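Local structure of CsuC (Acinetobacter baumannii, 6FJY) at residues Val21-Thr26 / Val33-Phe38; Pro147-Ser152 / Ala173-Leu178. The protein probably acts as the periplasmic chaperone of archaic Csu pili, holding the tip adhesin CsuE in a pre-assembly complex by donor-strand complementation. All coordinates share one frame; numbering follows the deposited sequence.

Contact 1 of 2, residues Val21-Thr26 / Val33-Phe38; sequences VWLQNT and VQIRVF
The carbonyl oxygens of Thr29 and Ile64 both grip Asn25 ND2, fixing the strand end two residues beyond Leu23, whose CD1 meets Val33 CG1 at 4.0 Å. How an Ig-like β-sandwich holds its layers together is seen here in the PapD-type N-terminal domain: consecutive strands 18-25 and 31-41 run in roughly opposite directions yet exchange no hydrogen bonds, because they lie across the sandwich from one another. The nearest CA atoms, those of Leu23 and Val33, are 9.0 Å apart, and side chains alone bridge the interval. Leu23 CG stands anti to its own carbonyl carbon (chi1 -67°) and the side chain is then extended, which carries CD1 to the opposite strand. There the Leu23 and Val33 side chains cross at a slant, and Leu23 CD1 also approaches Ile35 CD1, more loosely, at 4.5 Å. Val33 and Ile35 are alternate residues of one strand and touch each other at 3.8 Å between Val33 CG1 and Ile35 CD1, so that a single leucine methyl rests against a small apolar patch. Phe3 and Ile5 of strand 3-6 also touch Leu23, while Leu90 and Leu72 touch Ile35, and all three residues of the contact are buried. Asn25 OD1, in turn, accepts the N-H of Gly27 in an Asx turn, which starts the chain on its way to the second strand. Partly exposed neighbours take no part in the contact: Trp22 makes a cation-pi contact with Lys69, and further along the second strand Phe38 CE2 lies 4.1 Å above the guanidinium plane of Arg36, offset toward its rim.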
loop_
_atom_site.group_PDB
_atom_site.type_symbol
_atom_site.label_atom_id
_atom_site.label_comp_id
_atom_site.label_asym_id
_atom_site.label_seq_id
_atom_site.Cartn_x
_atom_site.Cartn_y
_atom_site.Cartn_z
ATOM N N VAL A 21 -3.897 -7.502 2.163
ATOM C CA VAL A 21 -3.708 -6.836 0.882
ATOM C C VAL A 21 -4.995 -7.016 0.094
ATOM O O VAL A 21 -5.581 -8.102 0.105
ATOM C CB VAL A 21 -2.501 -7.387 0.101
ATOM C CG1 VAL A 21 -2.469 -6.798 -1.297
ATOM C CG2 VAL A 21 -1.185 -7.052 0.836
ATOM N N TRP A 22 -5.467 -5.943 -0.530
ATOM C CA TRP A 22 -6.730 -5.971 -1.245
ATOM C C TRP A 22 -6.500 -6.241 -2.720
ATOM O O TRP A 22 -5.558 -5.723 -3.325
ATOM C CB TRP A 22 -7.489 -4.664 -1.042
ATOM C CG TRP A 22 -7.896 -4.490 0.376
ATOM C CD1 TRP A 22 -7.357 -3.628 1.276
ATOM C CD2 TRP A 22 -8.912 -5.218 1.073
ATOM N NE1 TRP A 22 -7.978 -3.764 2.493
ATOM C CE2 TRP A 22 -8.939 -4.733 2.395
ATOM C CE3 TRP A 22 -9.813 -6.217 0.707
ATOM C CZ2 TRP A 22 -9.823 -5.221 3.355
ATOM C CZ3 TRP A 22 -10.702 -6.694 1.663
ATOM C CH2 TRP A 22 -10.689 -6.206 2.970
ATOM N N LEU A 23 -7.358 -7.084 -3.282
ATOM C CA LEU A 23 -7.367 -7.408 -4.701
ATOM C C LEU A 23 -8.727 -6.997 -5.238
ATOM O O LEU A 23 -9.748 -7.562 -4.827
ATOM C CB LEU A 23 -7.161 -8.907 -4.899
ATOM C CG LEU A 23 -5.775 -9.409 -4.498
ATOM C CD1 LEU A 23 -5.644 -10.910 -4.739
ATOM C CD2 LEU A 23 -4.677 -8.620 -5.196
ATOM N N GLN A 24 -8.742 -6.026 -6.151
ATOM C CA GLN A 24 -9.981 -5.465 -6.658
ATOM C C GLN A 24 -9.949 -5.388 -8.182
ATOM O O GLN A 24 -9.008 -4.846 -8.769
ATOM C CB GLN A 24 -10.231 -4.088 -6.030
ATOM C CG GLN A 24 -11.616 -3.513 -6.316
ATOM C CD GLN A 24 -11.934 -2.365 -5.394
ATOM O OE1 GLN A 24 -11.103 -1.976 -4.572
ATOM N NE2 GLN A 24 -13.133 -1.820 -5.509
ATOM N N ASN A 25 -10.965 -5.970 -8.811
ATOM C CA ASN A 25 -11.158 -5.937 -10.260
ATOM C C ASN A 25 -12.191 -4.865 -10.578
ATOM O O ASN A 25 -13.381 -5.036 -10.279
ATOM C CB ASN A 25 -11.617 -7.301 -10.776
ATOM C CG ASN A 25 -11.670 -7.377 -12.295
ATOM O OD1 ASN A 25 -11.934 -6.391 -12.985
ATOM N ND2 ASN A 25 -11.437 -8.572 -12.822
ATOM N N THR A 26 -11.744 -3.772 -11.194
ATOM C CA THR A 26 -12.631 -2.702 -11.633
ATOM C C THR A 26 -12.992 -2.790 -13.113
ATOM O O THR A 26 -13.744 -1.938 -13.605
ATOM C CB THR A 26 -12.008 -1.338 -11.326
ATOM O OG1 THR A 26 -10.638 -1.334 -11.748
ATOM C CG2 THR A 26 -12.109 -1.029 -9.835
ATOM N N VAL A 33 -6.006 -15.122 -10.176
ATOM C CA VAL A 33 -4.846 -14.641 -9.438
ATOM C C VAL A 33 -4.256 -15.778 -8.618
ATOM O O VAL A 33 -4.970 -16.437 -7.855
ATOM C CB VAL A 33 -5.227 -13.466 -8.520
ATOM C CG1 VAL A 33 -4.022 -12.957 -7.796
ATOM C CG2 VAL A 33 -5.873 -12.364 -9.343
ATOM N N GLN A 34 -2.951 -15.967 -8.743
ATOM C CA GLN A 34 -2.170 -16.851 -7.893
ATOM C C GLN A 34 -1.302 -15.991 -6.991
ATOM O O GLN A 34 -0.793 -14.952 -7.421
ATOM C CB GLN A 34 -1.283 -17.791 -8.709
ATOM C CG GLN A 34 -0.502 -18.782 -7.852
ATOM C CD GLN A 34 0.657 -19.432 -8.592
ATOM O OE1 GLN A 34 0.998 -19.039 -9.706
ATOM N NE2 GLN A 34 1.279 -20.422 -7.962
ATOM N N ILE A 35 -1.184 -16.400 -5.731
ATOM C CA ILE A 35 -0.449 -15.664 -4.712
ATOM C C ILE A 35 0.573 -16.598 -4.085
ATOM O O ILE A 35 0.224 -17.696 -3.649
ATOM C CB ILE A 35 -1.392 -15.101 -3.635
ATOM C CG1 ILE A 35 -2.465 -14.216 -4.277
ATOM C CG2 ILE A 35 -0.624 -14.277 -2.647
ATOM C CD1 ILE A 35 -3.763 -14.952 -4.587
ATOM N N ARG A 36 1.835 -16.180 -4.066
ATOM C CA ARG A 36 2.894 -16.899 -3.365
ATOM C C ARG A 36 3.734 -15.910 -2.564
ATOM O O ARG A 36 3.806 -14.726 -2.894
ATOM C CB ARG A 36 3.790 -17.675 -4.334
ATOM C CG ARG A 36 3.124 -18.907 -4.952
ATOM C CD ARG A 36 3.976 -19.499 -6.053
ATOM N NE ARG A 36 4.079 -18.604 -7.201
ATOM C CZ ARG A 36 4.865 -18.822 -8.251
ATOM N NH1 ARG A 36 5.631 -19.905 -8.295
ATOM N NH2 ARG A 36 4.894 -17.954 -9.252
ATOM N N VAL A 37 4.353 -16.385 -1.484
ATOM C CA VAL A 37 5.225 -15.533 -0.682
ATOM C C VAL A 37 6.569 -16.236 -0.534
ATOM O O VAL A 37 6.637 -17.367 -0.046
ATOM C CB VAL A 37 4.627 -15.188 0.694
ATOM C CG1 VAL A 37 5.580 -14.278 1.483
ATOM C CG2 VAL A 37 3.289 -14.514 0.524
ATOM N N PHE A 38 7.629 -15.553 -0.927
ATOM C CA PHE A 38 8.978 -16.082 -0.899
ATOM C C PHE A 38 9.803 -15.335 0.135
ATOM O O PHE A 38 9.595 -14.146 0.376
ATOM C CB PHE A 38 9.644 -15.959 -2.275
ATOM C CG PHE A 38 9.008 -16.815 -3.335
ATOM C CD1 PHE A 38 9.437 -18.118 -3.541
ATOM C CD2 PHE A 38 7.966 -16.329 -4.111
ATOM C CE1 PHE A 38 8.854 -18.905 -4.513
ATOM C CE2 PHE A 38 7.383 -17.113 -5.086
ATOM C CZ PHE A 38 7.822 -18.401 -5.284
#

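Contact 2 of 2, residues Pro147-Ser152 / Ala173-Leu178; sequences PVLQWS and ARLSAL
Segments 147-152 and 173-178 start close, with 5.5 Å between the CA atoms of Pro147 and Ala173, and then diverge while heading the same general way, so that the CA atoms of Leu149 and Leu175 are already 10.5 Å apart. Into the narrow end fits the small residue: Ala173 CB touches Pro147 CB at 3.6 Å and Leu149 CD1 at 3.7 Å, with Pro147 CG also near that alanine methyl at 3.9 Å. Where the backbones have parted, the longer leucine side chains span the distance. Leu149 and Leu175 meet tip to tip, Leu149 CD1 lying 3.8 Å from Leu175 CD1 and equally near Leu175 CD2. In both leucines CG is anti to the carbonyl carbon (chi1 -58°) and the chain continues extended. This is packing between layers of the second, Ig-like domain expected of a PapD-type chaperone: strand 149-154 is central in a five-stranded sheet, whereas strand 173-175 pairs with strand 195-197. Ile236 of the larger sheet also touches Leu149. Arg174, between the two inward residues, leaves its backbone away from segment 147-152; its NH1 bonds to Tyr196 OH, its NH2 to Ser226 O, and its guanidinium makes a cation-pi contact with Tyr9.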
loop_
_atom_site.group_PDB
_atom_site.type_symbol
_atom_site.label_atom_id
_atom_site.label_comp_id
_atom_site.label_asym_id
_atom_site.label_seq_id
_atom_site.Cartn_x
_atom_site.Cartn_y
_atom_site.Cartn_z
ATOM N N PRO A 147 18.859 1.798 8.587
ATOM C CA PRO A 147 19.978 1.318 7.770
ATOM C C PRO A 147 21.273 2.033 8.123
ATOM O O PRO A 147 21.285 3.239 8.370
ATOM C CB PRO A 147 19.534 1.628 6.337
ATOM C CG PRO A 147 18.574 2.763 6.471
ATOM C CD PRO A 147 17.858 2.525 7.786
ATOM N N VAL A 148 22.368 1.272 8.153
ATOM C CA VAL A 148 23.717 1.797 8.362
ATOM C C VAL A 148 24.561 1.306 7.197
ATOM O O VAL A 148 24.937 0.126 7.154
ATOM C CB VAL A 148 24.334 1.351 9.699
ATOM C CG1 VAL A 148 25.725 1.924 9.842
ATOM C CG2 VAL A 148 23.469 1.782 10.877
ATOM N N LEU A 149 24.869 2.196 6.261
ATOM C CA LEU A 149 25.359 1.773 4.958
ATOM C C LEU A 149 26.824 2.141 4.764
ATOM O O LEU A 149 27.252 3.254 5.086
ATOM C CB LEU A 149 24.515 2.370 3.823
ATOM C CG LEU A 149 23.022 2.042 3.855
ATOM C CD1 LEU A 149 22.300 2.576 2.623
ATOM C CD2 LEU A 149 22.810 0.547 3.977
ATOM N N GLN A 150 27.571 1.192 4.209
ATOM C CA GLN A 150 28.954 1.383 3.815
ATOM C C GLN A 150 29.122 0.888 2.389
ATOM O O GLN A 150 28.376 0.025 1.924
ATOM C CB GLN A 150 29.903 0.629 4.753
ATOM C CG GLN A 150 30.260 1.392 5.998
ATOM C CD GLN A 150 30.937 0.527 7.026
ATOM O OE1 GLN A 150 31.511 -0.511 6.701
ATOM N NE2 GLN A 150 30.843 0.933 8.286
ATOM N N TRP A 151 30.081 1.475 1.689
ATOM C CA TRP A 151 30.370 1.120 0.314
ATOM C C TRP A 151 31.855 0.814 0.157
ATOM O O TRP A 151 32.675 1.112 1.027
ATOM C CB TRP A 151 29.946 2.223 -0.667
ATOM C CG TRP A 151 30.792 3.459 -0.621
ATOM C CD1 TRP A 151 30.649 4.514 0.221
ATOM C CD2 TRP A 151 31.891 3.777 -1.480
ATOM N NE1 TRP A 151 31.587 5.471 -0.054
ATOM C CE2 TRP A 151 32.369 5.040 -1.091
ATOM C CE3 TRP A 151 32.518 3.114 -2.536
ATOM C CZ2 TRP A 151 33.454 5.654 -1.715
ATOM C CZ3 TRP A 151 33.593 3.724 -3.156
ATOM C CH2 TRP A 151 34.049 4.981 -2.744
ATOM N N SER A 152 32.171 0.181 -0.967
ATOM C CA SER A 152 33.511 -0.165 -1.416
ATOM C C SER A 152 33.389 -0.610 -2.863
ATOM O O SER A 152 32.360 -1.161 -3.266
ATOM C CB SER A 152 34.153 -1.267 -0.560
ATOM O OG SER A 152 33.615 -2.540 -0.868
ATOM N N ALA A 173 17.342 -0.499 3.576
ATOM C CA ALA A 173 17.418 0.773 2.881
ATOM C C ALA A 173 16.893 0.573 1.465
ATOM O O ALA A 173 17.251 -0.406 0.804
ATOM C CB ALA A 173 18.853 1.305 2.841
ATOM N N ARG A 174 16.001 1.464 1.029
ATOM C CA ARG A 174 15.543 1.512 -0.360
ATOM C C ARG A 174 16.154 2.777 -0.963
ATOM O O ARG A 174 15.680 3.890 -0.716
ATOM C CB ARG A 174 14.015 1.482 -0.469
ATOM C CG ARG A 174 13.511 1.375 -1.915
ATOM C CD ARG A 174 11.983 1.176 -2.069
ATOM N NE ARG A 174 11.224 1.747 -0.967
ATOM C CZ ARG A 174 10.480 1.045 -0.118
ATOM N NH1 ARG A 174 10.378 -0.268 -0.235
ATOM N NH2 ARG A 174 9.846 1.661 0.866
ATOM N N LEU A 175 17.229 2.597 -1.722
ATOM C CA LEU A 175 17.999 3.697 -2.272
ATOM C C LEU A 175 17.548 3.994 -3.694
ATOM O O LEU A 175 17.288 3.075 -4.477
ATOM C CB LEU A 175 19.486 3.369 -2.262
ATOM C CG LEU A 175 20.114 3.040 -0.911
ATOM C CD1 LEU A 175 21.574 2.714 -1.120
ATOM C CD2 LEU A 175 19.941 4.185 0.083
ATOM N N SER A 176 17.462 5.285 -4.019
ATOM C CA SER A 176 16.982 5.733 -5.324
ATOM C C SER A 176 18.100 6.401 -6.116
ATOM O O SER A 176 18.502 5.887 -7.161
ATOM C CB SER A 176 15.770 6.659 -5.167
ATOM O OG SER A 176 16.068 7.776 -4.346
ATOM N N ALA A 177 18.610 7.545 -5.663
ATOM C CA ALA A 177 19.629 8.285 -6.394
ATOM C C ALA A 177 20.893 8.343 -5.551
ATOM O O ALA A 177 20.834 8.632 -4.354
ATOM C CB ALA A 177 19.154 9.697 -6.746
ATOM N N LEU A 178 22.038 8.087 -6.183
ATOM C CA LEU A 178 23.321 8.008 -5.505
ATOM C C LEU A 178 24.220 9.174 -5.941
ATOM O O LEU A 178 23.723 10.293 -6.162
ATOM C CB LEU A 178 23.928 6.629 -5.772
ATOM C CG LEU A 178 23.330 5.382 -5.104
ATOM C CD1 LEU A 178 22.062 4.912 -5.805
ATOM C CD2 LEU A 178 24.347 4.259 -5.099
#

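Overall arrangement
Contacts 1 and 2 repeat one principle in two domains: strands that do not pair with each other are joined by apolar side chains, without a hydrogen bond between the segments. They follow in series, contact 1 closing at Phe38 well before contact 2 opens at Pro147, and share no strand. Their centres are about 30 Å apart, on opposite sides of the chain's centre, and their nearest atoms about 13 Å apart. Contact 1 belongs to the large mixed sheet system of the N-terminal domain; contact 2 joins the five-stranded sheet to the small pair 173-175/195-197. That the two contacts lie in separate parts of the chain is consistent with the two-domain build of PapD-like chaperones.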